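Local coordinates for protein colicin-D (Escherichia coli, PDB 5ZNM) that kills Escherichia coli and its close relatives as a tRNA-cleaving toxin that stops protein synthesis, this chain holding its central and C-terminal RNase domains, at residues A[47-51]-A[125-129]; A[51-57]-A[66-70]; A[151-155]-A[167-171]; A[196-201]-A[260-264]; A[282-286]-A[314-318]. One frame throughout, in Å; residues are numbered along the deposited sequence.

Contact 1: residues A[47-51]-A[125-129]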
# COMPACT_ATOMS: atom_id res chain seq x y z
N ALA A 47 -14.97 -9.75 16.22
CA ALA A 47 -15.00 -8.37 15.75
C ALA A 47 -14.55 -8.28 14.30
O ALA A 47 -13.59 -8.94 13.88
CB ALA A 47 -14.10 -7.49 16.62
N LEU A 48 -15.28 -7.49 13.52
CA LEU A 48 -14.87 -7.09 12.17
C LEU A 48 -14.64 -5.59 12.20
O LEU A 48 -15.54 -4.83 12.57
CB LEU A 48 -15.94 -7.42 11.14
CG LEU A 48 -16.13 -8.86 10.69
CD1 LEU A 48 -17.41 -8.91 9.86
CD2 LEU A 48 -14.93 -9.31 9.85
N VAL A 49 -13.44 -5.16 11.82
CA VAL A 49 -13.07 -3.75 11.91
C VAL A 49 -12.75 -3.21 10.52
O VAL A 49 -11.99 -3.83 9.76
CB VAL A 49 -11.87 -3.54 12.86
CG1 VAL A 49 -11.55 -2.03 13.00
CG2 VAL A 49 -12.15 -4.20 14.20
N LEU A 50 -13.34 -2.07 10.20
CA LEU A 50 -12.94 -1.19 9.11
C LEU A 50 -12.02 -0.11 9.65
O LEU A 50 -12.33 0.51 10.68
CB LEU A 50 -14.16 -0.54 8.46
CG LEU A 50 -15.12 -1.42 7.68
CD1 LEU A 50 -16.48 -0.74 7.55
CD2 LEU A 50 -14.50 -1.71 6.31
N ASN A 51 -10.92 0.15 8.97
CA ASN A 51 -10.07 1.28 9.31
C ASN A 51 -10.39 2.44 8.37
O ASN A 51 -10.66 2.23 7.19
CB ASN A 51 -8.59 0.90 9.21
CG ASN A 51 -8.16 -0.04 10.31
OD1 ASN A 51 -8.78 -0.08 11.38
ND2 ASN A 51 -7.08 -0.79 10.06
N GLU A 125 -15.83 -15.01 9.81
CA GLU A 125 -16.46 -14.06 8.90
C GLU A 125 -15.39 -13.15 8.29
O GLU A 125 -14.31 -12.98 8.85
CB GLU A 125 -17.55 -13.23 9.61
CG GLU A 125 -18.67 -14.11 10.26
CD GLU A 125 -19.91 -13.30 10.66
OE1 GLU A 125 -19.90 -12.07 10.53
OE2 GLU A 125 -20.91 -13.90 11.09
N ALA A 126 -15.72 -12.56 7.13
CA ALA A 126 -14.74 -11.80 6.36
C ALA A 126 -15.39 -10.58 5.71
O ALA A 126 -16.60 -10.55 5.45
CB ALA A 126 -14.07 -12.66 5.28
N MET A 127 -14.55 -9.59 5.41
CA MET A 127 -15.03 -8.28 4.97
C MET A 127 -13.96 -7.67 4.08
O MET A 127 -12.80 -7.58 4.47
CB MET A 127 -15.31 -7.38 6.18
CG MET A 127 -15.81 -5.99 5.82
SD MET A 127 -16.32 -5.07 7.31
CE MET A 127 -14.76 -5.03 8.19
N PHE A 128 -14.36 -7.28 2.88
CA PHE A 128 -13.46 -6.71 1.88
C PHE A 128 -13.98 -5.34 1.48
O PHE A 128 -15.19 -5.17 1.27
CB PHE A 128 -13.37 -7.63 0.65
CG PHE A 128 -12.36 -7.18 -0.38
CD1 PHE A 128 -11.00 -7.35 -0.16
CD2 PHE A 128 -12.77 -6.57 -1.55
CE1 PHE A 128 -10.07 -6.93 -1.11
CE2 PHE A 128 -11.83 -6.15 -2.50
CZ PHE A 128 -10.49 -6.33 -2.27
N SER A 129 -13.09 -4.36 1.38
CA SER A 129 -13.57 -3.00 1.14
C SER A 129 -12.57 -2.23 0.29
O SER A 129 -11.36 -2.46 0.37
CB SER A 129 -13.82 -2.24 2.45
OG SER A 129 -12.63 -2.19 3.23
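L48 sends both its methyls toward the start of 125-129: CD2 rests 3.9 Å from the carbonyl O of E125, and CD1 lies near the E125 carboxylate, whose OE1 is engaged by a salt bridge to R207. Its CB also meets the methyl at the end of M127, CB to CE 4.0 Å. V49 turns its side chain to the other side, and what it offers here is backbone: its O lies 3.4 Å from M127 CE. Two sheets are packed face to face at this point, the mixed sheet that has 49-51 as an outer strand and the antiparallel sheet containing 126-131, with strand axes 8.7 Å apart and a 19° angle between them. M127 spans that gap because its chain runs extended through SD and then bends at the last torsion (chi3 61°), laying CE against the V49 carbonyl, between the side chains of L48 and L50; a long, unbranched, flexible side chain suits such a place. L50 comes at M127 roughly at a right angle, CG to CE 3.7 Å, while its CD2 sits 3.6 Å from S129 OG. The small S129 lets that leucine methyl come close to its strand, and I209 of the mixed sheet also packs against both L50 and M127.

Contact 2: residues A[51-57]-A[66-70]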
# COMPACT_ATOMS: atom_id res chain seq x y z
N ASN A 51 -10.92 0.15 8.97
CA ASN A 51 -10.07 1.28 9.31
C ASN A 51 -10.39 2.44 8.37
O ASN A 51 -10.66 2.23 7.19
CB ASN A 51 -8.59 0.90 9.21
CG ASN A 51 -8.16 -0.04 10.31
OD1 ASN A 51 -8.78 -0.08 11.38
ND2 ASN A 51 -7.08 -0.79 10.06
N ASN A 52 -10.36 3.66 8.90
CA ASN A 52 -10.57 4.82 8.04
C ASN A 52 -9.26 5.34 7.42
O ASN A 52 -9.08 6.54 7.26
CB ASN A 52 -11.30 5.94 8.81
CG ASN A 52 -12.82 5.74 8.83
OD1 ASN A 52 -13.56 6.56 9.38
ND2 ASN A 52 -13.28 4.65 8.24
N THR A 53 -8.35 4.43 7.09
CA THR A 53 -7.21 4.74 6.24
C THR A 53 -7.68 5.13 4.84
O THR A 53 -8.28 4.32 4.13
CB THR A 53 -6.32 3.50 6.15
OG1 THR A 53 -6.12 2.98 7.48
CG2 THR A 53 -4.98 3.83 5.51
N ALA A 54 -7.42 6.37 4.43
CA ALA A 54 -8.06 6.86 3.21
C ALA A 54 -7.50 6.17 1.98
O ALA A 54 -6.30 5.85 1.91
CB ALA A 54 -7.87 8.37 3.09
N SER A 55 -8.38 5.94 1.00
CA SER A 55 -7.99 5.40 -0.31
C SER A 55 -7.35 4.02 -0.19
O SER A 55 -6.46 3.67 -0.96
CB SER A 55 -7.04 6.35 -1.05
OG SER A 55 -7.69 7.58 -1.33
N SER A 56 -7.80 3.21 0.76
CA SER A 56 -7.16 1.93 1.01
C SER A 56 -8.08 0.79 0.60
O SER A 56 -9.30 0.93 0.52
CB SER A 56 -6.78 1.80 2.49
OG SER A 56 -7.94 1.80 3.33
N VAL A 57 -7.47 -0.35 0.30
CA VAL A 57 -8.17 -1.62 0.15
C VAL A 57 -7.91 -2.43 1.41
O VAL A 57 -6.78 -2.48 1.90
CB VAL A 57 -7.68 -2.38 -1.10
CG1 VAL A 57 -8.38 -3.75 -1.22
CG2 VAL A 57 -7.89 -1.55 -2.36
N VAL A 66 -6.76 -7.16 10.27
CA VAL A 66 -7.04 -6.41 9.05
C VAL A 66 -5.78 -6.35 8.20
O VAL A 66 -4.70 -6.00 8.69
CB VAL A 66 -7.54 -4.99 9.37
CG1 VAL A 66 -7.72 -4.19 8.09
CG2 VAL A 66 -8.84 -5.07 10.16
N TRP A 67 -5.92 -6.70 6.92
CA TRP A 67 -4.90 -6.47 5.90
C TRP A 67 -5.25 -5.19 5.14
O TRP A 67 -6.40 -5.01 4.74
CB TRP A 67 -4.86 -7.67 4.96
CG TRP A 67 -3.87 -7.58 3.81
CD1 TRP A 67 -2.58 -8.00 3.81
CD2 TRP A 67 -4.13 -7.08 2.49
NE1 TRP A 67 -2.01 -7.80 2.58
CE2 TRP A 67 -2.95 -7.23 1.75
CE3 TRP A 67 -5.25 -6.52 1.87
CZ2 TRP A 67 -2.85 -6.83 0.42
CZ3 TRP A 67 -5.16 -6.14 0.55
CH2 TRP A 67 -3.96 -6.30 -0.17
N THR A 68 -4.26 -4.33 4.93
CA THR A 68 -4.45 -3.03 4.29
C THR A 68 -3.51 -2.89 3.09
O THR A 68 -2.35 -3.31 3.14
CB THR A 68 -4.16 -1.88 5.29
OG1 THR A 68 -5.06 -1.99 6.41
CG2 THR A 68 -4.36 -0.54 4.63
N ALA A 69 -4.02 -2.33 2.00
CA ALA A 69 -3.17 -1.93 0.88
C ALA A 69 -3.52 -0.50 0.51
O ALA A 69 -4.69 -0.18 0.32
CB ALA A 69 -3.34 -2.84 -0.32
N ALA A 70 -2.50 0.35 0.40
CA ALA A 70 -2.71 1.72 -0.03
C ALA A 70 -1.54 2.13 -0.92
O ALA A 70 -0.45 1.57 -0.83
CB ALA A 70 -2.85 2.68 1.17
O HOH W 1 -5.61 0.33 7.67
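V57 and A69 form the tight part of this contact, a hydrogen-bonded antiparallel pair in the hairpin of strands 56-61 and 65-71. V57 N gives to A69 O at 2.8 Å and 167°, and A69 N returns a bond of 2.8 Å to V57 O; each donor lies in the carbonyl plane of its acceptor. The V57 O also receives a CA-H...O contact from T68, CA to O 3.4 Å. On the face carrying V57 and A69, the beta-branched valine stands beside the small alanine, and the W67 ring leans back over the strand so that A69 N lies above one of its faces, toward the rim.

At S56 side-chain contact is down to its CB methylene against the T68 CG2 methyl; before it the segment swings away through a type II turn, T53 to S56. The S56 hydroxyl folds back, OG to T53 O 2.7 Å, and braces the turn. A water bridges the diverging chains: it accepts from N51 ND2 and lies 2.7 Å from T68 OG1, with T53 OG1 as its third partner. N51 OD1 and T53 OG1 have further partners in T232 and Q216. On the side of strand 65-71 turned from 56-61, A70 pairs with a strand of the second subunit, so the sheet continues across the interface.

The chemistry is thus divided: where the strands are in register, backbone amides satisfy each other, and where they part, an amide and two hydroxyls, small polar groups suited to holding water, bridge the gap through a shared solvent molecule.

Contact 3: residues A[151-155]-A[167-171]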
# COMPACT_ATOMS: atom_id res chain seq x y z
N LEU A 151 -24.73 0.11 -8.48
CA LEU A 151 -23.46 -0.34 -9.00
C LEU A 151 -23.67 -1.35 -10.12
O LEU A 151 -24.55 -2.22 -10.03
CB LEU A 151 -22.59 -0.99 -7.92
CG LEU A 151 -22.15 -0.08 -6.78
CD1 LEU A 151 -21.14 -0.80 -5.88
CD2 LEU A 151 -21.57 1.20 -7.32
N PRO A 152 -22.87 -1.26 -11.17
CA PRO A 152 -22.98 -2.22 -12.24
C PRO A 152 -22.43 -3.59 -11.86
O PRO A 152 -22.77 -4.59 -12.51
CB PRO A 152 -22.17 -1.53 -13.36
CG PRO A 152 -21.19 -0.82 -12.76
CD PRO A 152 -21.80 -0.28 -11.46
N VAL A 153 -21.59 -3.66 -10.83
CA VAL A 153 -21.00 -4.90 -10.34
C VAL A 153 -21.11 -4.89 -8.83
O VAL A 153 -20.74 -3.90 -8.20
CB VAL A 153 -19.51 -5.04 -10.73
CG1 VAL A 153 -18.93 -6.31 -10.12
CG2 VAL A 153 -19.37 -5.06 -12.21
N ARG A 154 -21.60 -5.98 -8.25
CA ARG A 154 -21.56 -6.15 -6.81
C ARG A 154 -20.68 -7.33 -6.45
O ARG A 154 -20.41 -8.21 -7.28
CB ARG A 154 -22.97 -6.31 -6.23
CG ARG A 154 -23.74 -4.99 -6.21
CD ARG A 154 -25.20 -5.20 -5.89
NE ARG A 154 -25.42 -5.56 -4.50
CZ ARG A 154 -26.62 -5.84 -4.00
NH1 ARG A 154 -27.68 -5.82 -4.79
NH2 ARG A 154 -26.76 -6.16 -2.72
N GLY A 155 -20.24 -7.36 -5.20
CA GLY A 155 -19.28 -8.34 -4.74
C GLY A 155 -19.82 -9.17 -3.60
O GLY A 155 -20.68 -8.72 -2.84
N ASP A 167 -16.48 -13.10 -5.42
CA ASP A 167 -17.27 -13.26 -6.63
C ASP A 167 -17.76 -11.89 -7.05
O ASP A 167 -18.42 -11.20 -6.27
CB ASP A 167 -18.46 -14.20 -6.41
CG ASP A 167 -18.07 -15.65 -6.53
OD1 ASP A 167 -16.90 -15.92 -6.86
OD2 ASP A 167 -18.94 -16.51 -6.30
N LEU A 168 -17.42 -11.48 -8.27
CA LEU A 168 -17.90 -10.24 -8.84
C LEU A 168 -19.09 -10.56 -9.74
O LEU A 168 -18.97 -11.36 -10.68
CB LEU A 168 -16.79 -9.51 -9.61
CG LEU A 168 -15.61 -9.07 -8.75
CD1 LEU A 168 -14.66 -8.17 -9.53
CD2 LEU A 168 -16.07 -8.37 -7.47
N LEU A 169 -20.23 -9.96 -9.42
CA LEU A 169 -21.51 -10.29 -10.03
C LEU A 169 -22.04 -9.09 -10.80
O LEU A 169 -22.09 -7.97 -10.27
CB LEU A 169 -22.53 -10.69 -8.98
CG LEU A 169 -22.08 -11.84 -8.09
CD1 LEU A 169 -22.98 -11.93 -6.87
CD2 LEU A 169 -22.09 -13.13 -8.88
N LYS A 170 -22.41 -9.36 -12.05
CA LYS A 170 -23.09 -8.39 -12.90
C LYS A 170 -24.48 -8.07 -12.32
O LYS A 170 -25.26 -8.98 -12.01
CB LYS A 170 -23.17 -8.93 -14.35
CG LYS A 170 -23.82 -7.99 -15.42
CD LYS A 170 -23.67 -6.48 -15.17
CE LYS A 170 -24.62 -5.81 -15.92
NZ LYS A 170 -25.12 -4.67 -15.06
N THR A 171 -24.80 -6.80 -12.18
CA THR A 171 -26.09 -6.40 -11.68
C THR A 171 -26.99 -6.06 -12.89
O THR A 171 -26.53 -5.84 -13.95
CB THR A 171 -26.07 -5.20 -10.70
OG1 THR A 171 -25.74 -4.03 -11.39
CG2 THR A 171 -25.11 -5.38 -9.58
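With its OG1 placed between the backbone N and the carbonyl carbon (chi1 70°), T171 points its hydroxyl at L151 O and leaves CG2 on the side of R154. The hydroxyl donates to L151 O at 2.6 Å, in the carbonyl plane and on a lone pair. CG2 lies 3.7 Å from R154 CG, the two side chains crossing at about a right angle; the arginine chain then bends at chi3 (72°) and carries its guanidinium away to D261 and the carbonyl of P177. A threonine serves well here, one branch polar for the carbonyl and the other apolar for the arginine's methylenes.

T171 N binds P152 O at 3.0 Å, approaching from above the carbonyl plane. P152 itself has no amide hydrogen to offer and stands just before the strand begins. Beyond it the pairing is regular antiparallel: R154 and L169 are the hydrogen-bonded pair, R154 N to L169 O 2.9 Å and L169 N to R154 O 2.8 Å, flanked by the non-hydrogen-bonded pairs V153 with K170 and G155 with L168. On the face of V153 and L168, the valine CG1 packs 3.9 Å from L168 CB. G155 CA lies 3.4 Å from D167 O, a CA-H...O contact of the kind V153 CA makes with L169 O.

The segments form the open end of the hairpin 153-160 and 163-170, with 153-160 at the edge of its sheet. Strand 96-103 lies along the far side of 163-170, helix 79-86 covers L168 through F80 and N83, and Y278 of strand 274-281 packs on L151 and R154.

Contact 4: residues A[196-201]-A[260-264]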
# COMPACT_ATOMS: atom_id res chain seq x y z
N ILE A 196 -21.19 0.41 12.58
CA ILE A 196 -22.16 0.21 11.51
C ILE A 196 -22.90 -1.10 11.80
O ILE A 196 -22.28 -2.09 12.21
CB ILE A 196 -21.46 0.17 10.14
CG1 ILE A 196 -20.99 1.59 9.76
CG2 ILE A 196 -22.36 -0.39 9.07
CD1 ILE A 196 -19.92 1.58 8.67
N THR A 197 -24.22 -1.10 11.64
CA THR A 197 -24.99 -2.32 11.88
C THR A 197 -25.67 -2.76 10.60
O THR A 197 -26.30 -1.95 9.91
CB THR A 197 -26.01 -2.13 12.99
OG1 THR A 197 -26.90 -1.06 12.65
CG2 THR A 197 -25.31 -1.81 14.32
N LEU A 198 -25.52 -4.07 10.26
CA LEU A 198 -26.21 -4.62 9.11
C LEU A 198 -27.45 -5.37 9.55
O LEU A 198 -27.43 -6.05 10.59
CB LEU A 198 -25.30 -5.58 8.32
CG LEU A 198 -23.91 -5.05 7.96
CD1 LEU A 198 -23.17 -6.00 7.03
CD2 LEU A 198 -23.99 -3.67 7.35
N PRO A 199 -28.52 -5.27 8.77
CA PRO A 199 -29.76 -5.97 9.13
C PRO A 199 -29.56 -7.48 9.17
O PRO A 199 -28.70 -8.04 8.48
CB PRO A 199 -30.74 -5.58 8.02
CG PRO A 199 -29.88 -5.12 6.89
CD PRO A 199 -28.65 -4.51 7.52
N ALA A 200 -30.36 -8.12 10.00
CA ALA A 200 -30.51 -9.57 9.96
C ALA A 200 -31.01 -9.99 8.58
O ALA A 200 -31.71 -9.24 7.90
CB ALA A 200 -31.48 -10.03 11.05
N VAL A 201 -30.63 -11.20 8.17
CA VAL A 201 -31.07 -11.83 6.93
C VAL A 201 -31.40 -13.29 7.22
O VAL A 201 -31.11 -13.80 8.30
CB VAL A 201 -29.99 -11.75 5.83
CG1 VAL A 201 -29.66 -10.29 5.47
CG2 VAL A 201 -28.72 -12.46 6.30
N ARG A 260 -24.58 -9.06 1.58
CA ARG A 260 -24.64 -8.06 2.64
C ARG A 260 -23.55 -7.04 2.35
O ARG A 260 -22.54 -6.98 3.06
CB ARG A 260 -24.48 -8.69 4.00
CG ARG A 260 -25.32 -9.91 4.22
CD ARG A 260 -24.94 -10.51 5.54
NE ARG A 260 -25.71 -9.93 6.63
CZ ARG A 260 -25.50 -10.27 7.90
NH1 ARG A 260 -24.55 -11.16 8.20
NH2 ARG A 260 -26.26 -9.73 8.86
N ASP A 261 -23.71 -6.30 1.27
CA ASP A 261 -22.74 -5.27 0.91
C ASP A 261 -23.35 -3.90 1.12
O ASP A 261 -24.58 -3.73 1.14
CB ASP A 261 -22.27 -5.44 -0.55
CG ASP A 261 -23.44 -5.56 -1.52
OD1 ASP A 261 -24.50 -6.06 -1.10
OD2 ASP A 261 -23.29 -5.14 -2.69
N PHE A 262 -22.49 -2.90 1.30
CA PHE A 262 -23.00 -1.56 1.57
C PHE A 262 -21.93 -0.55 1.20
O PHE A 262 -20.80 -0.90 0.87
CB PHE A 262 -23.42 -1.41 3.04
CG PHE A 262 -22.29 -1.55 4.03
CD1 PHE A 262 -21.91 -2.80 4.50
CD2 PHE A 262 -21.63 -0.42 4.53
CE1 PHE A 262 -20.89 -2.94 5.43
CE2 PHE A 262 -20.61 -0.53 5.45
CZ PHE A 262 -20.23 -1.80 5.91
N ILE A 263 -22.30 0.73 1.28
CA ILE A 263 -21.37 1.83 1.11
C ILE A 263 -21.42 2.69 2.37
O ILE A 263 -22.49 2.87 2.96
CB ILE A 263 -21.72 2.65 -0.16
CG1 ILE A 263 -21.41 1.80 -1.40
CG2 ILE A 263 -20.96 3.97 -0.21
CD1 ILE A 263 -21.98 2.34 -2.68
N TYR A 264 -20.25 3.15 2.82
CA TYR A 264 -20.20 4.18 3.86
C TYR A 264 -19.15 5.22 3.46
O TYR A 264 -18.35 5.00 2.54
CB TYR A 264 -19.92 3.58 5.24
CG TYR A 264 -18.46 3.35 5.55
CD1 TYR A 264 -17.71 2.41 4.85
CD2 TYR A 264 -17.82 4.08 6.54
CE1 TYR A 264 -16.37 2.20 5.13
CE2 TYR A 264 -16.48 3.88 6.82
CZ TYR A 264 -15.76 2.94 6.12
OH TYR A 264 -14.42 2.77 6.42
O HOH W 2 -27.35 -7.56 6.01
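P199 O is gripped by R260 both directly and through solvent. R260 NH2 donates to it at 3.0 Å and 166°, the oxygen lying in the guanidinium plane although the nitrogen stands above the plane of the carbonyl. Water 2 closes a small ring, donating to the same oxygen at 2.9 Å and accepting from R260 NE at the guanidinium edge. NH2 has another acceptor in P205 O, so a planar group with several N-H directions ties down two loop carbonyls together. V201 CG2 covers one face of this guanidinium, offset toward its rim, 3.9 Å from NE.

Further along, the contact becomes mainly apolar, though R260 O is buried there, near L198 CD1, without a partner. Strands 196-198 and 262-264 belong to different sheets, the mixed one and the antiparallel one, which lie face to face in the central domain; they run nearly antiparallel (167°) with axes 10.3 Å apart, a spacing filled by side chains rather than backbone pairing. L198 sets CD2 3.6 Å from F262 CD1, crossing the phenylalanine at about a right angle. From the same strand as L198, I196 meets that ring obliquely, the two side chains coming from opposite directions, CD1 to F262 CE2 3.9 Å, and that methyl also meets Y264 CG at 3.9 Å. Branched aliphatics fit here because their separate methyls can touch different parts of the rings. I209 packs against both L198 and F262, while V279 backs F262 and Y264.

Contact 5: residues A[282-286]-A[314-318]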
# COMPACT_ATOMS: atom_id res chain seq x y z
N ASN A 282 -18.95 -11.81 3.70
CA ASN A 282 -19.15 -13.20 3.29
C ASN A 282 -20.64 -13.53 3.24
O ASN A 282 -21.44 -13.01 4.03
CB ASN A 282 -18.45 -14.17 4.26
CG ASN A 282 -18.94 -14.02 5.68
OD1 ASN A 282 -18.52 -13.10 6.39
ND2 ASN A 282 -19.83 -14.92 6.11
N ASP A 283 -20.98 -14.40 2.30
CA ASP A 283 -22.28 -15.07 2.33
C ASP A 283 -22.51 -15.68 3.72
O ASP A 283 -21.60 -16.28 4.28
CB ASP A 283 -22.30 -16.17 1.26
CG ASP A 283 -23.68 -16.76 1.04
OD1 ASP A 283 -24.25 -17.37 1.97
OD2 ASP A 283 -24.19 -16.65 -0.10
N PRO A 284 -23.72 -15.55 4.30
CA PRO A 284 -23.97 -16.15 5.62
C PRO A 284 -23.62 -17.62 5.68
O PRO A 284 -23.27 -18.13 6.75
CB PRO A 284 -25.47 -15.92 5.83
CG PRO A 284 -25.81 -14.78 4.98
CD PRO A 284 -24.89 -14.81 3.80
N LEU A 285 -23.68 -18.32 4.55
CA LEU A 285 -23.44 -19.76 4.55
C LEU A 285 -21.99 -20.11 4.29
O LEU A 285 -21.65 -21.30 4.33
CB LEU A 285 -24.33 -20.44 3.50
CG LEU A 285 -25.85 -20.41 3.74
CD1 LEU A 285 -26.59 -20.95 2.52
CD2 LEU A 285 -26.23 -21.20 5.01
N ASP A 286 -21.14 -19.12 4.03
CA ASP A 286 -19.72 -19.35 3.79
C ASP A 286 -18.95 -18.75 4.96
O ASP A 286 -18.72 -17.55 5.01
CB ASP A 286 -19.28 -18.73 2.46
CG ASP A 286 -19.81 -19.51 1.27
OD1 ASP A 286 -20.98 -19.94 1.31
OD2 ASP A 286 -19.06 -19.70 0.29
N ARG A 314 -31.60 -21.42 -0.85
CA ARG A 314 -30.97 -20.77 0.30
C ARG A 314 -31.63 -21.22 1.59
O ARG A 314 -30.96 -21.51 2.58
CB ARG A 314 -31.05 -19.25 0.18
CG ARG A 314 -30.56 -18.54 1.45
CD ARG A 314 -30.06 -17.11 1.19
NE ARG A 314 -28.97 -17.07 0.22
CZ ARG A 314 -27.68 -17.21 0.52
NH1 ARG A 314 -27.28 -17.44 1.77
NH2 ARG A 314 -26.77 -17.16 -0.44
N GLU A 315 -32.96 -21.27 1.58
CA GLU A 315 -33.74 -21.65 2.74
C GLU A 315 -33.40 -23.06 3.22
O GLU A 315 -33.17 -23.29 4.41
CB GLU A 315 -35.21 -21.52 2.35
CG GLU A 315 -36.20 -21.83 3.37
CD GLU A 315 -37.61 -21.55 2.85
OE1 GLU A 315 -37.98 -20.36 2.81
OE2 GLU A 315 -38.32 -22.50 2.47
N THR A 316 -33.35 -24.03 2.31
CA THR A 316 -33.14 -25.40 2.78
C THR A 316 -31.67 -25.66 3.11
O THR A 316 -31.38 -26.42 4.05
CB THR A 316 -33.66 -26.41 1.76
OG1 THR A 316 -32.92 -26.31 0.52
CG2 THR A 316 -35.12 -26.16 1.48
N LEU A 317 -30.74 -25.04 2.39
CA LEU A 317 -29.33 -25.15 2.78
C LEU A 317 -29.07 -24.49 4.12
O LEU A 317 -28.21 -24.95 4.87
CB LEU A 317 -28.40 -24.56 1.71
CG LEU A 317 -28.43 -25.22 0.32
CD1 LEU A 317 -27.31 -24.63 -0.56
CD2 LEU A 317 -28.32 -26.73 0.42
N THR A 318 -29.80 -23.40 4.43
CA THR A 318 -29.70 -22.80 5.76
C THR A 318 -30.28 -23.72 6.82
O THR A 318 -29.73 -23.83 7.92
CB THR A 318 -30.38 -21.42 5.77
OG1 THR A 318 -29.73 -20.57 4.80
CG2 THR A 318 -30.28 -20.76 7.15
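The guanidinium of R314 and the carboxylate of D283 meet end-on, their planes 31° apart, with OD1 in the guanidinium plane at its edge and OD2 somewhat tilted from it. NH1 donates to OD1 at 3.0 Å, 24° out of the carboxylate plane on its syn side. NH2 takes the syn lone pair of OD2 at 2.7 Å, making this a two-bond salt bridge. L285 CD1 and P284 CD approach the guanidinium obliquely, with CD1 3.7 Å from NH1, and R314 NE pairs with D255. R292 NH1 comes close to R314 NH2, and the two acids, D283 and D255, probably offset this like-charge approach.

D283 also organises its own loop. Its OD1 uses the anti lone pair to accept from L285 N at 2.8 Å, an Asx turn, inside a type I turn from D283 to D286 whose second position is held by P284, a residue with a fixed phi. This loop leaves strand 274-281 of the central domain, whereas 314-318 opens a helix of the C-terminal RNase domain, so the contact joins the two domains.

L285 supplies the apolar half. It runs past R314 in the opposite direction and sets CD2 3.6 Å from T318 OG1 and CD1 4.1 Å from L317 CB. The T318 hydroxyl, with OG1 beside its own backbone N (chi1 -60°), turns back to R314 O at 2.7 Å. That carbonyl also receives T318 N from the other face of its plane.

How the contacts relate
From the N terminus, the chain enters strand 49-51 and reaches contact 2 almost at once; this hairpin contact closes within the longer loop that contact 1 completes at 125-129, and the two share N51. Contact 3 follows in series, a second hairpin in a separate sheet. Contact 4 then spans 196-201 to 260-264, and contact 5 closes last; none of the loops cross. Contacts 1 and 4 join the same two sheets, and L50 touches F262, Y264 and I196 between them. The R154-D261 salt bridge ties contact 3 to contact 4, while A126 and N282 link contacts 1 and 5, the latter reaching the RNase domain.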